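Long-range contact in Rubredoxin\:oxygen oxidoreductase (Desulfovibrio gigas, PDB 1E5D), which catalyses the four-electron reduction of dioxygen to two molecules of water, using a diiron centre and flavin mononucleotide: residues H11-N19 with N170-S178. Sequence-based numbering, arbitrary orientation.
Sequences HLVGAIDWN and NIAASERFS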
loop_
_atom_site.group_PDB
_atom_site.type_symbol
_atom_site.label_atom_id
_atom_site.label_comp_id
_atom_site.label_asym_id
_atom_site.label_seq_id
_atom_site.Cartn_x
_atom_site.Cartn_y
_atom_site.Cartn_z
ATOM N N HIS A 11 37.277 -0.948 18.633
ATOM C CA HIS A 11 37.107 -0.263 17.351
ATOM C C HIS A 11 35.764 -0.587 16.705
ATOM O O HIS A 11 35.258 -1.705 16.770
ATOM C CB HIS A 11 38.224 -0.625 16.374
ATOM C CG HIS A 11 39.594 -0.521 16.971
ATOM N ND1 HIS A 11 40.469 0.494 16.646
ATOM C CD2 HIS A 11 40.227 -1.307 17.873
ATOM C CE1 HIS A 11 41.588 0.328 17.324
ATOM N NE2 HIS A 11 41.465 -0.756 18.069
ATOM N N LEU A 12 35.240 0.450 16.078
ATOM C CA LEU A 12 34.046 0.410 15.251
ATOM C C LEU A 12 34.424 -0.053 13.850
ATOM O O LEU A 12 35.195 0.616 13.154
ATOM C CB LEU A 12 33.409 1.790 15.237
ATOM C CG LEU A 12 32.198 2.107 14.368
ATOM C CD1 LEU A 12 32.642 2.578 12.991
ATOM C CD2 LEU A 12 31.255 0.922 14.245
ATOM N N VAL A 13 33.890 -1.192 13.415
ATOM C CA VAL A 13 34.123 -1.603 12.029
ATOM C C VAL A 13 32.783 -1.849 11.344
ATOM O O VAL A 13 31.754 -2.005 12.007
ATOM C CB VAL A 13 34.988 -2.869 11.922
ATOM C CG1 VAL A 13 36.435 -2.561 12.272
ATOM C CG2 VAL A 13 34.455 -3.967 12.832
ATOM N N GLY A 14 32.782 -1.888 10.015
ATOM C CA GLY A 14 31.586 -2.222 9.260
ATOM C C GLY A 14 31.414 -1.418 7.993
ATOM O O GLY A 14 32.364 -1.165 7.255
ATOM N N ALA A 15 30.177 -0.987 7.722
ATOM C CA ALA A 15 29.927 -0.273 6.480
ATOM C C ALA A 15 28.854 0.791 6.632
ATOM O O ALA A 15 27.825 0.586 7.269
ATOM C CB ALA A 15 29.516 -1.263 5.398
ATOM N N ILE A 16 29.143 1.922 6.006
ATOM C CA ILE A 16 28.199 3.007 5.844
ATOM C C ILE A 16 27.382 2.769 4.576
ATOM O O ILE A 16 27.939 2.652 3.487
ATOM C CB ILE A 16 28.863 4.388 5.753
ATOM C CG1 ILE A 16 29.982 4.620 6.763
ATOM C CG2 ILE A 16 27.796 5.463 5.876
ATOM C CD1 ILE A 16 29.914 5.942 7.493
ATOM N N ASP A 17 26.069 2.694 4.749
ATOM C CA ASP A 17 25.216 2.438 3.583
ATOM C C ASP A 17 24.471 3.704 3.177
ATOM O O ASP A 17 23.291 3.902 3.474
ATOM C CB ASP A 17 24.287 1.283 3.924
ATOM C CG ASP A 17 23.564 0.691 2.738
ATOM O OD1 ASP A 17 23.406 1.411 1.735
ATOM O OD2 ASP A 17 23.143 -0.483 2.821
ATOM N N TRP A 18 25.177 4.594 2.483
ATOM C CA TRP A 18 24.623 5.867 2.053
ATOM C C TRP A 18 23.314 5.755 1.280
ATOM O O TRP A 18 22.438 6.602 1.446
ATOM C CB TRP A 18 25.630 6.574 1.151
ATOM C CG TRP A 18 26.980 6.818 1.733
ATOM C CD1 TRP A 18 28.086 6.027 1.677
ATOM C CD2 TRP A 18 27.358 7.981 2.478
ATOM N NE1 TRP A 18 29.131 6.625 2.343
ATOM C CE2 TRP A 18 28.705 7.823 2.841
ATOM C CE3 TRP A 18 26.666 9.133 2.860
ATOM C CZ2 TRP A 18 29.384 8.791 3.582
ATOM C CZ3 TRP A 18 27.346 10.088 3.596
ATOM C CH2 TRP A 18 28.690 9.910 3.949
ATOM N N ASN A 19 23.186 4.735 0.435
ATOM C CA ASN A 19 22.073 4.666 -0.505
ATOM C C ASN A 19 20.817 3.993 0.021
ATOM O O ASN A 19 19.799 3.970 -0.679
ATOM C CB ASN A 19 22.526 3.919 -1.772
ATOM C CG ASN A 19 23.691 4.616 -2.439
ATOM O OD1 ASN A 19 23.921 5.800 -2.226
ATOM N ND2 ASN A 19 24.437 3.896 -3.264
ATOM N N ASN A 170 18.915 5.216 11.893
ATOM C CA ASN A 170 19.380 5.146 10.504
ATOM C C ASN A 170 19.988 6.470 10.072
ATOM O O ASN A 170 19.314 7.343 9.533
ATOM C CB ASN A 170 18.204 4.734 9.615
ATOM C CG ASN A 170 17.907 3.257 9.827
ATOM O OD1 ASN A 170 16.756 2.841 9.878
ATOM N ND2 ASN A 170 18.971 2.477 9.950
ATOM N N ILE A 171 21.278 6.642 10.317
ATOM C CA ILE A 171 22.000 7.823 9.878
ATOM C C ILE A 171 23.307 7.428 9.196
ATOM O O ILE A 171 24.186 6.845 9.841
ATOM C CB ILE A 171 22.338 8.764 11.047
ATOM C CG1 ILE A 171 21.114 9.348 11.748
ATOM C CG2 ILE A 171 23.269 9.872 10.579
ATOM C CD1 ILE A 171 21.471 10.382 12.792
ATOM N N ALA A 172 23.420 7.742 7.909
ATOM C CA ALA A 172 24.669 7.475 7.190
ATOM C C ALA A 172 25.453 8.782 7.128
ATOM O O ALA A 172 24.938 9.756 6.575
ATOM C CB ALA A 172 24.433 6.914 5.804
ATOM N N ALA A 173 26.650 8.813 7.701
ATOM C CA ALA A 173 27.357 10.093 7.751
ATOM C C ALA A 173 28.854 9.917 7.917
ATOM O O ALA A 173 29.326 8.850 8.306
ATOM C CB ALA A 173 26.795 10.924 8.899
ATOM N N SER A 174 29.607 10.979 7.634
ATOM C CA SER A 174 31.042 10.882 7.915
ATOM C C SER A 174 31.268 10.848 9.425
ATOM O O SER A 174 32.265 10.305 9.900
ATOM C CB SER A 174 31.824 12.033 7.295
ATOM O OG SER A 174 30.974 12.899 6.570
ATOM N N GLU A 175 30.334 11.411 10.171
ATOM C CA GLU A 175 30.372 11.539 11.621
ATOM C C GLU A 175 29.876 10.241 12.261
ATOM O O GLU A 175 28.768 9.803 11.943
ATOM C CB GLU A 175 29.525 12.697 12.108
ATOM C CG GLU A 175 29.759 14.088 11.581
ATOM C CD GLU A 175 29.565 14.282 10.095
ATOM O OE1 GLU A 175 28.429 14.412 9.604
ATOM O OE2 GLU A 175 30.607 14.251 9.401
ATOM N N ARG A 176 30.662 9.620 13.135
ATOM C CA ARG A 176 30.247 8.350 13.721
ATOM C C ARG A 176 29.837 8.489 15.185
ATOM O O ARG A 176 29.461 7.507 15.833
ATOM C CB ARG A 176 31.350 7.301 13.589
ATOM C CG ARG A 176 32.160 7.303 12.316
ATOM C CD ARG A 176 31.312 7.404 11.054
ATOM N NE ARG A 176 30.160 6.510 11.142
ATOM C CZ ARG A 176 30.276 5.209 10.904
ATOM N NH1 ARG A 176 31.466 4.721 10.572
ATOM N NH2 ARG A 176 29.214 4.423 10.998
ATOM N N PHE A 177 29.891 9.702 15.736
ATOM C CA PHE A 177 29.549 9.863 17.147
ATOM C C PHE A 177 28.406 10.839 17.370
ATOM O O PHE A 177 28.264 11.824 16.655
ATOM C CB PHE A 177 30.797 10.300 17.923
ATOM C CG PHE A 177 31.832 9.176 17.954
ATOM C CD1 PHE A 177 31.667 8.083 18.786
ATOM C CD2 PHE A 177 32.939 9.239 17.131
ATOM C CE1 PHE A 177 32.612 7.076 18.787
ATOM C CE2 PHE A 177 33.896 8.235 17.145
ATOM C CZ PHE A 177 33.731 7.146 17.976
ATOM N N SER A 178 27.593 10.533 18.378
ATOM C CA SER A 178 26.381 11.298 18.645
ATOM C C SER A 178 26.677 12.772 18.885
ATOM O O SER A 178 25.867 13.642 18.563
ATOM C CB SER A 178 25.635 10.698 19.841
ATOM O OG SER A 178 26.459 10.669 20.992
#
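Ile16 meets Arg176 through its outer methyl. CD1 lies over the centre of one guanidinium face, 3.5 Å from Arg176 CZ. The two side chains approach from opposite directions. Arg176 is bent at chi2 (-47°) and chi3 (-44°), which brings the guanidinium to Ile16 and Leu12. Leu12 reaches the same group at a slant, with CD1 3.4 Å from Arg176 NH1.

The apolar contacts centre on Ala172. Its CB packs against Ile16 CG2 at 3.7 Å. The two branches of Ile16 thus have separate partners, because chi1 of -44° sets CG2 beside the carbonyl carbon and CG1 beside the backbone N. One face of the Trp18 ring is covered near its rim by Ala172 CB and by Ile16 CG2 of its own segment. The far end of the ring meets the loop backbone obliquely, with CH2 3.9 Å from Ser174 N.

Arg176 also touches Thr34 and Asn36 of strand 33-40. The contact joins a strand of one sheet of the metallo-beta-lactamase fold to the loop between strand 160-164 and helix 183-198. The side chain of Asp17 is about 11 Å from the bound mu-oxo-diiron centre. The segments are held to each other by van der Waals packing, with the flat face of a charged group serving as a surface for aliphatic carbon.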